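Local coordinates for protein BPH (Thiobacillus denitrificans, PDB 5OVS) that probably degrades proteins as a bacterial homologue of the proteasome, its fourteen subunits forming a double ring around an inner cavity, at residues T2-R7 / A13-T18; A52-I57 / S107-L112; P69-D72 / R76-C79; G118-A123 / V128-K133; D158-A163 / V181-M186. All blocks are in the same frame, centred on the assembly; numbering follows the deposited sequence.

Contact 1: residues T2-R7 / A13-T18; sequences TVTIVR and AIAADT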
# COMPACT_ATOMS: atom_id res chain seq x y z
N THR K 2 25.84 0.93 -25.44
CA THR K 2 26.70 -0.23 -25.50
C THR K 2 28.15 0.21 -25.53
O THR K 2 28.53 1.04 -26.35
CB THR K 2 26.43 -1.08 -26.74
OG1 THR K 2 25.06 -1.48 -26.75
CG2 THR K 2 27.32 -2.32 -26.74
N VAL K 3 28.94 -0.37 -24.64
CA VAL K 3 30.39 -0.20 -24.63
C VAL K 3 31.03 -1.59 -24.70
O VAL K 3 30.53 -2.53 -24.09
CB VAL K 3 30.89 0.54 -23.38
CG1 VAL K 3 30.50 2.01 -23.42
CG2 VAL K 3 30.39 -0.10 -22.10
N THR K 4 32.10 -1.72 -25.47
CA THR K 4 32.77 -2.99 -25.60
C THR K 4 34.28 -2.85 -25.40
O THR K 4 34.88 -1.77 -25.58
CB THR K 4 32.51 -3.63 -26.97
OG1 THR K 4 32.97 -2.75 -28.00
CG2 THR K 4 31.00 -3.91 -27.18
N ILE K 5 34.89 -3.96 -25.02
CA ILE K 5 36.31 -3.97 -24.80
C ILE K 5 36.85 -5.34 -25.20
O ILE K 5 36.23 -6.36 -24.93
CB ILE K 5 36.63 -3.61 -23.34
CG1 ILE K 5 38.08 -3.15 -23.22
CG2 ILE K 5 36.28 -4.77 -22.41
CD1 ILE K 5 38.36 -2.39 -21.96
N VAL K 6 37.98 -5.33 -25.90
CA VAL K 6 38.51 -6.53 -26.53
C VAL K 6 40.04 -6.54 -26.48
O VAL K 6 40.72 -5.51 -26.65
CB VAL K 6 38.06 -6.65 -27.99
CG1 VAL K 6 38.61 -7.93 -28.60
CG2 VAL K 6 36.53 -6.62 -28.08
N ARG K 7 40.55 -7.74 -26.26
CA ARG K 7 41.95 -8.03 -26.14
C ARG K 7 42.22 -9.18 -27.11
O ARG K 7 41.70 -10.27 -26.94
CB ARG K 7 42.16 -8.47 -24.69
CG ARG K 7 43.59 -8.67 -24.26
CD ARG K 7 43.68 -9.68 -23.13
NE ARG K 7 45.04 -10.19 -23.06
CZ ARG K 7 45.92 -9.90 -22.11
NH1 ARG K 7 45.60 -9.11 -21.09
NH2 ARG K 7 47.14 -10.42 -22.18
N ALA K 13 41.44 -3.16 -27.79
CA ALA K 13 40.49 -2.21 -28.37
C ALA K 13 39.32 -1.96 -27.46
O ALA K 13 39.03 -2.74 -26.56
CB ALA K 13 40.00 -2.69 -29.72
N ILE K 14 38.66 -0.82 -27.69
CA ILE K 14 37.54 -0.39 -26.88
C ILE K 14 36.60 0.40 -27.79
O ILE K 14 37.06 1.18 -28.63
CB ILE K 14 38.00 0.41 -25.64
CG1 ILE K 14 36.82 0.70 -24.72
CG2 ILE K 14 38.73 1.70 -26.03
CD1 ILE K 14 37.23 1.26 -23.37
N ALA K 15 35.29 0.16 -27.65
CA ALA K 15 34.32 0.84 -28.51
C ALA K 15 33.06 1.26 -27.76
O ALA K 15 32.83 0.86 -26.63
CB ALA K 15 33.96 -0.03 -29.70
N ALA K 16 32.26 2.10 -28.41
CA ALA K 16 31.01 2.56 -27.83
C ALA K 16 30.11 3.07 -28.93
O ALA K 16 30.59 3.53 -29.96
CB ALA K 16 31.25 3.67 -26.81
N ASP K 17 28.81 2.96 -28.71
CA ASP K 17 27.86 3.61 -29.59
C ASP K 17 27.87 5.11 -29.25
O ASP K 17 28.61 5.54 -28.37
CB ASP K 17 26.46 2.98 -29.46
CG ASP K 17 25.63 3.63 -28.40
OD1 ASP K 17 25.87 3.40 -27.19
OD2 ASP K 17 24.72 4.38 -28.79
N THR K 18 27.08 5.91 -29.94
CA THR K 18 27.11 7.36 -29.73
C THR K 18 25.75 8.00 -29.48
O THR K 18 25.66 9.23 -29.45
CB THR K 18 27.72 8.01 -30.97
OG1 THR K 18 27.11 7.44 -32.13
CG2 THR K 18 29.21 7.76 -31.00
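Val-3 to Val-6 runs beside Ala-13 to Ala-16 as an antiparallel beta hairpin, the strand axes 4.6 Å apart. Thr-4 with Ala-15 and Val-6 with Ala-13 are hydrogen-bonded pairs. The shortest bond runs from Ala-13 N to Val-6 O at 2.7 Å. Val-3 with Ala-16 and Ile-5 with Ile-14 are non-hydrogen-bonded pairs. On their face of the sheet Val-3 CG1 touches Ala-16 CB at 3.8 Å. Ile-5 and Ile-14 slant across each other, CD1 to CD1 4.1 Å, and Ala-114 packs on both. On the other face Thr-4 OG1 lies 3.4 Å from Ala-15 CB and is hydrogen-bonded to Ala-163 O. Beyond the strands, Asp-17 has CG between its own N and carbonyl carbon (chi1 89°), which turns OD1 back to Thr-2. OD1 accepts from Thr-2 N at 3.0 Å, from above the carboxylate plane. Asp-17 N returns a bond to Thr-2 O. OD1 also forms a salt bridge with Lys-37, and OD2 accepts from Leu-19 N and Gly-178 N. An alanine here removes both oxygens and would probably leave Lys-37 without its counter-charge. One carboxylate thus holds the second residue beside a lysine, consistent with the active-site end of an Ntn hydrolase.

Contact 2: residues A52-I57 / S107-L112; sequences ATFKLI and SRMDVL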
# COMPACT_ATOMS: atom_id res chain seq x y z
N ALA K 52 24.21 10.29 -19.30
CA ALA K 52 25.22 10.98 -20.10
C ALA K 52 25.98 12.05 -19.32
O ALA K 52 26.96 12.60 -19.82
CB ALA K 52 24.58 11.61 -21.32
N THR K 53 25.51 12.38 -18.13
CA THR K 53 26.16 13.36 -17.30
C THR K 53 27.47 12.78 -16.75
O THR K 53 28.42 13.53 -16.45
CB THR K 53 25.23 13.80 -16.16
OG1 THR K 53 23.99 14.25 -16.72
CG2 THR K 53 25.83 14.93 -15.34
N PHE K 54 27.54 11.45 -16.64
CA PHE K 54 28.66 10.81 -15.95
C PHE K 54 29.99 11.07 -16.62
O PHE K 54 31.01 11.23 -15.95
CB PHE K 54 28.41 9.31 -15.78
CG PHE K 54 27.45 8.99 -14.67
CD1 PHE K 54 27.70 9.43 -13.37
CD2 PHE K 54 26.28 8.27 -14.91
CE1 PHE K 54 26.82 9.15 -12.35
CE2 PHE K 54 25.40 7.99 -13.88
CZ PHE K 54 25.66 8.43 -12.60
N LYS K 55 29.99 11.14 -17.95
CA LYS K 55 31.22 11.42 -18.70
C LYS K 55 31.75 12.83 -18.38
O LYS K 55 32.97 13.05 -18.35
CB LYS K 55 31.01 11.21 -20.21
CG LYS K 55 29.96 12.09 -20.87
CD LYS K 55 30.27 12.28 -22.34
CE LYS K 55 29.12 12.93 -23.09
NZ LYS K 55 28.08 11.93 -23.43
N LEU K 56 30.84 13.75 -18.10
CA LEU K 56 31.20 15.12 -17.72
C LEU K 56 31.68 15.13 -16.29
O LEU K 56 32.72 15.73 -15.96
CB LEU K 56 30.00 16.05 -17.87
CG LEU K 56 29.37 15.99 -19.26
CD1 LEU K 56 27.96 16.55 -19.25
CD2 LEU K 56 30.24 16.71 -20.28
N ILE K 57 30.94 14.43 -15.43
CA ILE K 57 31.37 14.30 -14.04
C ILE K 57 32.79 13.72 -13.98
O ILE K 57 33.66 14.30 -13.33
CB ILE K 57 30.40 13.44 -13.19
CG1 ILE K 57 29.07 14.18 -12.99
CG2 ILE K 57 30.98 13.14 -11.82
CD1 ILE K 57 27.95 13.32 -12.43
N SER K 107 27.11 3.06 -7.82
CA SER K 107 27.60 4.28 -8.44
C SER K 107 26.78 4.63 -9.70
O SER K 107 27.02 5.65 -10.34
CB SER K 107 29.10 4.16 -8.76
OG SER K 107 29.84 3.88 -7.57
N ARG K 108 25.82 3.77 -10.04
CA ARG K 108 24.88 3.98 -11.14
C ARG K 108 25.48 3.96 -12.54
O ARG K 108 24.79 4.25 -13.52
CB ARG K 108 24.09 5.29 -10.97
CG ARG K 108 23.43 5.44 -9.62
CD ARG K 108 22.38 4.39 -9.37
NE ARG K 108 21.48 4.84 -8.31
CZ ARG K 108 20.24 5.31 -8.49
NH1 ARG K 108 19.68 5.35 -9.70
NH2 ARG K 108 19.53 5.71 -7.44
N MET K 109 26.75 3.58 -12.66
CA MET K 109 27.36 3.44 -13.97
C MET K 109 28.20 2.19 -14.00
O MET K 109 28.71 1.74 -12.99
CB MET K 109 28.20 4.67 -14.30
CG MET K 109 29.09 5.10 -13.16
SD MET K 109 30.39 6.22 -13.68
CE MET K 109 31.23 6.41 -12.12
N ASP K 110 28.29 1.60 -15.18
CA ASP K 110 29.20 0.51 -15.42
C ASP K 110 30.25 1.07 -16.37
O ASP K 110 29.92 1.85 -17.26
CB ASP K 110 28.45 -0.65 -16.06
CG ASP K 110 27.33 -1.18 -15.18
OD1 ASP K 110 27.56 -1.45 -13.99
OD2 ASP K 110 26.20 -1.36 -15.68
N VAL K 111 31.52 0.73 -16.19
CA VAL K 111 32.53 1.19 -17.14
C VAL K 111 33.49 0.11 -17.58
O VAL K 111 33.69 -0.89 -16.89
CB VAL K 111 33.36 2.39 -16.60
CG1 VAL K 111 32.43 3.46 -16.08
CG2 VAL K 111 34.35 1.92 -15.54
N LEU K 112 34.04 0.30 -18.77
CA LEU K 112 35.15 -0.51 -19.25
C LEU K 112 36.39 0.41 -19.32
O LEU K 112 36.28 1.59 -19.67
CB LEU K 112 34.81 -1.11 -20.60
CG LEU K 112 33.53 -1.97 -20.60
CD1 LEU K 112 33.17 -2.37 -22.01
CD2 LEU K 112 33.71 -3.20 -19.73
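Phe-54 and Met-109 form a Met-aromatic contact between the start of helix 54-64 and the loop that leads into strand 111-115. Phe-54 CB is directed toward that loop. CG is anti to the carbonyl carbon (chi1 -77°), and from there the ring reaches 107-109. CG and CD1 both meet the sulfur, with Met-109 SD 4.2 Å from Phe-54 CG. SD lies oblique to the ring, 4.6 Å from its centroid. CD2 meets Met-109 CB at 4.1 Å, and this methylene sits over one face, toward the rim. Further out the partners become backbone oxygens. Phe-54 CE2 is 3.8 Å from Arg-108 O, and CE1 lies near Ser-107 O. These oxygens are oblique to the ring. Met-109 also packs on Leu-84 and Leu-88 of helix 74-91. Leu-94 and Ile-48 touch Phe-54 too, as does Asp-103 of a neighbouring subunit. The ring therefore joins the helix start to the core of its own chain and borders a subunit interface. At the ring tip, Phe-54 CZ lies 3.8 Å from Ser-107 O and 3.9 Å from Arg-108 CB.

Contact 3: residues P69-D72 / R76-C79; sequences PQLD and RIFC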
# COMPACT_ATOMS: atom_id res chain seq x y z
N PRO K 69 45.00 9.01 -12.20
CA PRO K 69 45.05 7.73 -11.50
C PRO K 69 45.66 6.61 -12.36
O PRO K 69 45.42 6.54 -13.56
CB PRO K 69 43.57 7.44 -11.24
CG PRO K 69 42.87 8.07 -12.38
CD PRO K 69 43.64 9.33 -12.66
N GLN K 70 46.45 5.75 -11.74
CA GLN K 70 46.94 4.57 -12.42
C GLN K 70 45.82 3.57 -12.36
O GLN K 70 45.38 3.20 -11.27
CB GLN K 70 48.17 4.02 -11.72
CG GLN K 70 49.39 4.91 -11.86
CD GLN K 70 50.64 4.34 -11.20
OE1 GLN K 70 51.71 4.94 -11.24
NE2 GLN K 70 50.50 3.18 -10.58
N LEU K 71 45.33 3.17 -13.53
CA LEU K 71 44.15 2.29 -13.65
C LEU K 71 44.58 1.01 -14.35
O LEU K 71 43.99 0.63 -15.35
CB LEU K 71 43.06 3.00 -14.46
CG LEU K 71 42.53 4.33 -13.93
CD1 LEU K 71 41.67 5.05 -14.96
CD2 LEU K 71 41.75 4.11 -12.64
N ASP K 72 45.63 0.36 -13.85
CA ASP K 72 46.23 -0.79 -14.53
C ASP K 72 46.35 -2.04 -13.68
O ASP K 72 47.07 -2.97 -14.03
CB ASP K 72 47.59 -0.41 -15.13
CG ASP K 72 48.55 0.21 -14.11
OD1 ASP K 72 48.34 0.13 -12.88
OD2 ASP K 72 49.53 0.80 -14.57
N ARG K 76 44.10 -1.36 -7.87
CA ARG K 76 44.25 0.09 -8.08
C ARG K 76 42.96 0.71 -8.59
O ARG K 76 42.62 1.83 -8.21
CB ARG K 76 45.38 0.40 -9.06
CG ARG K 76 46.75 0.23 -8.45
CD ARG K 76 47.85 0.37 -9.50
NE ARG K 76 49.17 0.03 -8.98
CZ ARG K 76 50.28 -0.04 -9.71
NH1 ARG K 76 50.25 0.19 -11.02
NH2 ARG K 76 51.43 -0.36 -9.13
N ILE K 77 42.26 -0.00 -9.45
CA ILE K 77 41.00 0.49 -9.98
C ILE K 77 39.95 0.51 -8.87
O ILE K 77 39.19 1.46 -8.75
CB ILE K 77 40.50 -0.35 -11.18
CG1 ILE K 77 41.47 -0.20 -12.36
CG2 ILE K 77 39.08 0.07 -11.60
CD1 ILE K 77 41.34 -1.29 -13.40
N PHE K 78 39.92 -0.53 -8.05
CA PHE K 78 38.95 -0.56 -6.97
C PHE K 78 39.12 0.64 -6.02
O PHE K 78 38.15 1.27 -5.62
CB PHE K 78 39.05 -1.83 -6.15
CG PHE K 78 38.23 -1.77 -4.91
CD1 PHE K 78 36.84 -1.78 -5.01
CD2 PHE K 78 38.82 -1.59 -3.68
CE1 PHE K 78 36.06 -1.66 -3.88
CE2 PHE K 78 38.04 -1.47 -2.55
CZ PHE K 78 36.66 -1.51 -2.65
N CYS K 79 40.36 0.91 -5.67
CA CYS K 79 40.71 1.99 -4.79
C CYS K 79 40.29 3.35 -5.34
O CYS K 79 39.74 4.20 -4.61
CB CYS K 79 42.23 1.93 -4.58
SG CYS K 79 42.88 3.17 -3.49
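Asp-72 OD1 accepts a 2.7 Å hydrogen bond from Arg-76 NH1, as part of a salt bridge. The two residues are four apart, and the bridge ties the loop before helix 74-91 to its first turn. The helix belongs to the layer that covers one sheet of the Ntn-hydrolase sandwich. OD1 is met on its syn side, with the donor 23° out of the carboxylate plane. The N-H...O angle is 145°, so the bond is bent. The carboxylate and guanidinium planes stand 43° apart. Asp-72 points away from the helix at CB, but its CG lies between the backbone N and the carbonyl carbon, which swings OD1 back to the arginine. Arg-76 reaches out with a chain extended from CG to NE. The second carboxylate oxygen, OD2, has its own salt bridge to Arg-117. The aspartate thus joins two arginines, and this would be expected to favour its charged form. Gln-70 crosses the arginine on another side, with its NE2 over one face of the guanidinium. NE2 and Arg-76 NH1 are both donors and form no hydrogen bond, so the modelled turn of this amide is doubtful. Closer to the backbone, Arg-76 CB lies 3.6 Å from Gln-70 O. The buried half of the contact is apolar. Ile-77 also packs on Phe-120 and Val-122, and Leu-71 on Val-41 and Ile-113, so both reach the sheet below. Between them, Leu-71 CB meets Ile-77 CG1 at 4.1 Å, and Ile-77 CD1 stands 3.8 Å from Leu-71 O.

Contact 4: residues G118-A123 / V128-K133; sequences GIFGVA and VQEFSK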
# COMPACT_ATOMS: atom_id res chain seq x y z
N GLY K 118 46.16 -3.96 -19.71
CA GLY K 118 45.05 -4.92 -19.67
C GLY K 118 43.71 -4.30 -19.96
O GLY K 118 43.60 -3.09 -20.12
N ILE K 119 42.67 -5.13 -20.01
CA ILE K 119 41.31 -4.64 -20.13
C ILE K 119 40.50 -4.98 -18.88
O ILE K 119 40.57 -6.09 -18.35
CB ILE K 119 40.64 -5.18 -21.39
CG1 ILE K 119 40.67 -6.71 -21.45
CG2 ILE K 119 41.32 -4.60 -22.62
CD1 ILE K 119 39.61 -7.28 -22.38
N PHE K 120 39.74 -4.00 -18.41
CA PHE K 120 39.08 -4.10 -17.13
C PHE K 120 37.66 -3.56 -17.21
O PHE K 120 37.28 -2.88 -18.17
CB PHE K 120 39.83 -3.27 -16.08
CG PHE K 120 41.30 -3.63 -15.93
CD1 PHE K 120 41.69 -4.63 -15.05
CD2 PHE K 120 42.27 -2.95 -16.63
CE1 PHE K 120 43.03 -4.94 -14.90
CE2 PHE K 120 43.61 -3.26 -16.47
CZ PHE K 120 43.99 -4.25 -15.60
N GLY K 121 36.88 -3.84 -16.18
CA GLY K 121 35.57 -3.25 -16.04
C GLY K 121 35.26 -3.00 -14.59
O GLY K 121 35.78 -3.70 -13.72
N VAL K 122 34.44 -2.00 -14.33
CA VAL K 122 33.93 -1.73 -13.00
C VAL K 122 32.44 -1.59 -13.13
O VAL K 122 31.96 -0.66 -13.77
CB VAL K 122 34.46 -0.41 -12.41
CG1 VAL K 122 34.11 -0.33 -10.92
CG2 VAL K 122 35.95 -0.30 -12.61
N ALA K 123 31.70 -2.54 -12.54
CA ALA K 123 30.26 -2.47 -12.55
C ALA K 123 29.82 -1.46 -11.49
O ALA K 123 30.64 -0.99 -10.69
CB ALA K 123 29.66 -3.84 -12.29
N VAL K 128 35.19 -4.72 -9.61
CA VAL K 128 36.27 -4.56 -10.58
C VAL K 128 36.70 -5.91 -11.12
O VAL K 128 36.96 -6.83 -10.35
CB VAL K 128 37.52 -3.90 -9.96
CG1 VAL K 128 38.58 -3.68 -11.03
CG2 VAL K 128 37.16 -2.61 -9.26
N GLN K 129 36.85 -5.99 -12.43
CA GLN K 129 37.19 -7.24 -13.10
C GLN K 129 38.27 -7.01 -14.14
O GLN K 129 38.28 -5.96 -14.78
CB GLN K 129 35.93 -7.86 -13.73
CG GLN K 129 34.85 -8.12 -12.69
CD GLN K 129 33.66 -8.91 -13.20
OE1 GLN K 129 32.88 -8.44 -14.04
NE2 GLN K 129 33.49 -10.12 -12.68
N GLU K 130 39.18 -7.96 -14.29
CA GLU K 130 40.08 -7.97 -15.45
C GLU K 130 39.55 -9.00 -16.40
O GLU K 130 39.21 -10.11 -15.98
CB GLU K 130 41.53 -8.31 -15.09
CG GLU K 130 42.44 -8.25 -16.31
CD GLU K 130 43.91 -8.41 -16.00
OE1 GLU K 130 44.27 -8.74 -14.85
OE2 GLU K 130 44.71 -8.22 -16.93
N PHE K 131 39.46 -8.64 -17.68
CA PHE K 131 38.90 -9.54 -18.67
C PHE K 131 40.00 -10.20 -19.48
O PHE K 131 41.05 -9.61 -19.71
CB PHE K 131 37.92 -8.79 -19.57
CG PHE K 131 36.76 -8.23 -18.81
CD1 PHE K 131 35.86 -9.08 -18.18
CD2 PHE K 131 36.56 -6.86 -18.71
CE1 PHE K 131 34.80 -8.57 -17.45
CE2 PHE K 131 35.49 -6.34 -18.00
CZ PHE K 131 34.61 -7.20 -17.36
N SER K 132 39.74 -11.43 -19.90
CA SER K 132 40.75 -12.25 -20.57
C SER K 132 40.63 -12.14 -22.09
O SER K 132 41.60 -12.36 -22.81
CB SER K 132 40.68 -13.71 -20.08
OG SER K 132 39.39 -14.32 -20.24
N LYS K 133 39.46 -11.77 -22.59
CA LYS K 133 39.15 -11.84 -24.02
C LYS K 133 38.36 -10.61 -24.44
O LYS K 133 38.88 -9.74 -25.13
CB LYS K 133 38.34 -13.11 -24.32
CG LYS K 133 39.08 -14.42 -24.10
CD LYS K 133 38.08 -15.56 -24.05
CE LYS K 133 38.71 -16.93 -24.22
NZ LYS K 133 39.16 -17.53 -22.94
O HOH W 1 43.43 -7.91 -19.45
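Gly-121 and Gln-129 form the hydrogen-bonded pair at the middle of an antiparallel hairpin, whose strand axes approach to 4.6 Å at 150°. Gln-129 N donates to Gly-121 O at 2.8 Å, in the carbonyl plane, and Gly-121 N returns a bond to Gln-129 O. Phe-131 N donates to Ile-119 O further along. Phe-120 and Glu-130 share one face of the sheet. The aliphatic part of Glu-130 lies against the ring, with CG 3.6 Å from Phe-120 CE1. Glu-130 is extended, CG anti to the backbone N (chi1 -177°), which carries its carboxylate along the ring to a water. This water donates to Glu-130 OE2 and to Phe-131 O and accepts from Ile-119 N at 2.9 Å. It bridges the two strands. Val-122 and Val-128 lie side by side on the same face. On the other face Phe-131 leans over Gly-121, which has no side chain to obstruct it. Phe-131 CE2 comes to 3.4 Å from Gly-121 N. Ile-119 crosses Phe-131 at about a right angle, CD1 to CB 3.6 Å. Asn-34 of a neighbouring subunit bonds to Glu-130 N and Val-128 O. It is an edge hairpin of one of the two sheets of the Ntn-hydrolase sandwich, and its outer edge here meets that subunit of the tetradecamer.

Contact 5: residues D158-A163 / V181-M186; sequences DAEAVA and VQSFVM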
# COMPACT_ATOMS: atom_id res chain seq x y z
N ASP K 158 40.56 -8.07 -36.27
CA ASP K 158 41.42 -7.72 -35.15
C ASP K 158 40.55 -7.33 -33.94
O ASP K 158 39.32 -7.39 -34.01
CB ASP K 158 42.43 -6.62 -35.54
CG ASP K 158 41.79 -5.26 -35.78
OD1 ASP K 158 40.60 -5.21 -36.18
OD2 ASP K 158 42.49 -4.24 -35.59
N ALA K 159 41.17 -6.94 -32.83
CA ALA K 159 40.42 -6.57 -31.62
C ALA K 159 39.46 -5.41 -31.87
O ALA K 159 38.34 -5.42 -31.37
CB ALA K 159 41.36 -6.22 -30.48
N GLU K 160 39.89 -4.42 -32.64
CA GLU K 160 39.03 -3.27 -32.92
C GLU K 160 37.78 -3.66 -33.72
O GLU K 160 36.68 -3.23 -33.41
CB GLU K 160 39.81 -2.18 -33.62
CG GLU K 160 39.00 -0.91 -33.84
CD GLU K 160 39.85 0.28 -34.22
OE1 GLU K 160 40.93 0.10 -34.83
OE2 GLU K 160 39.44 1.41 -33.90
N ALA K 161 37.95 -4.48 -34.74
CA ALA K 161 36.83 -4.92 -35.55
C ALA K 161 35.84 -5.73 -34.74
O ALA K 161 34.64 -5.65 -34.96
CB ALA K 161 37.33 -5.73 -36.74
N VAL K 162 36.35 -6.50 -33.79
CA VAL K 162 35.48 -7.29 -32.92
C VAL K 162 34.74 -6.40 -31.92
O VAL K 162 33.53 -6.60 -31.68
CB VAL K 162 36.26 -8.40 -32.20
CG1 VAL K 162 35.35 -9.14 -31.23
CG2 VAL K 162 36.84 -9.37 -33.23
N ALA K 163 35.45 -5.44 -31.34
CA ALA K 163 34.86 -4.48 -30.40
C ALA K 163 33.77 -3.67 -31.07
O ALA K 163 32.69 -3.50 -30.53
CB ALA K 163 35.92 -3.56 -29.84
N VAL K 181 29.55 4.03 -34.48
CA VAL K 181 30.40 3.48 -33.45
C VAL K 181 31.72 4.26 -33.37
O VAL K 181 32.33 4.57 -34.38
CB VAL K 181 30.74 2.01 -33.77
CG1 VAL K 181 31.50 1.37 -32.62
CG2 VAL K 181 29.46 1.25 -34.12
N GLN K 182 32.16 4.53 -32.15
CA GLN K 182 33.45 5.13 -31.90
C GLN K 182 34.35 4.05 -31.34
O GLN K 182 33.89 3.18 -30.62
CB GLN K 182 33.28 6.23 -30.86
CG GLN K 182 34.56 6.92 -30.44
CD GLN K 182 34.40 7.73 -29.16
OE1 GLN K 182 33.46 7.52 -28.37
NE2 GLN K 182 35.33 8.67 -28.94
N SER K 183 35.64 4.09 -31.66
CA SER K 183 36.56 3.13 -31.07
C SER K 183 38.00 3.62 -30.99
O SER K 183 38.38 4.55 -31.67
CB SER K 183 36.51 1.81 -31.83
OG SER K 183 36.97 1.98 -33.16
N PHE K 184 38.78 2.96 -30.15
CA PHE K 184 40.20 3.22 -30.04
C PHE K 184 40.91 1.89 -29.96
O PHE K 184 40.33 0.91 -29.49
CB PHE K 184 40.49 4.04 -28.79
CG PHE K 184 39.92 5.43 -28.83
CD1 PHE K 184 38.59 5.64 -28.51
CD2 PHE K 184 40.70 6.52 -29.20
CE1 PHE K 184 38.05 6.92 -28.55
CE2 PHE K 184 40.16 7.80 -29.22
CZ PHE K 184 38.84 8.00 -28.90
N VAL K 185 42.16 1.86 -30.42
CA VAL K 185 42.98 0.66 -30.35
C VAL K 185 44.38 1.03 -29.85
O VAL K 185 44.88 2.13 -30.11
CB VAL K 185 43.03 -0.06 -31.72
CG1 VAL K 185 43.82 0.74 -32.75
CG2 VAL K 185 43.60 -1.47 -31.59
N MET K 186 45.00 0.11 -29.11
CA MET K 186 46.35 0.31 -28.60
C MET K 186 47.07 -1.02 -28.49
O MET K 186 46.45 -2.09 -28.56
CB MET K 186 46.30 0.99 -27.24
CG MET K 186 45.84 0.09 -26.10
SD MET K 186 45.04 0.98 -24.75
CE MET K 186 43.44 1.26 -25.51
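Glu-160 OE2 accepts a 2.6 Å hydrogen bond from Ser-183 OG. It uses its anti lone pair, the one turned away from OE1. The other oxygen, OE1, rests on Val-185, 3.6 Å from CG1, and the two side chains cross at about a right angle. Glu-160 has CG anti to the backbone N (chi1 -176°) and an extended chain, which carries the carboxylate across from the helix to the strand. Ser-183 OG also accepts from Arg-164 NH1, which bonds to Val-181 O as well. An alanine in place of Glu-160 would probably leave the Ser-183 hydroxyl without its acceptor, with Arg-164 as its one remaining partner among those named. Here helix 159-173 lies on the edge strand 182-187 of the sheet, helix-on-sheet packing of the Ntn-hydrolase sandwich. The short segment axes come within 8.6 Å and run nearly antiparallel, at 155°. Ala-159 and Glu-160 both touch Ala-13 of the next strand. Two residues before Glu-160, Asp-158 is the N-cap of the helix. Its OD1 accepts from Ala-161 N at 3.1 Å, from above the carboxylate plane.

Overall arrangement
From the N terminus, contact 1 closes first, pairing strands 3-8 and 11-16 across a short turn. Contact 2 then closes a loop of about fifty residues, from helix 54-64 to the start of strand 111-115. Contact 3 is nested inside that loop and closes the entry to helix 74-91. Contact 4 follows as a second hairpin, and contact 5 ends the series by returning helix 159-173 to strand 182-187. No contacts cross. Contacts 1 and 5 share one sheet, and contacts 2 and 4 reach the other. Leu-112 and Ile-119 touch residues of contact 1 and join the two sheets, while Ile-77 of contact 3 packs helix 74-91 onto contact 4.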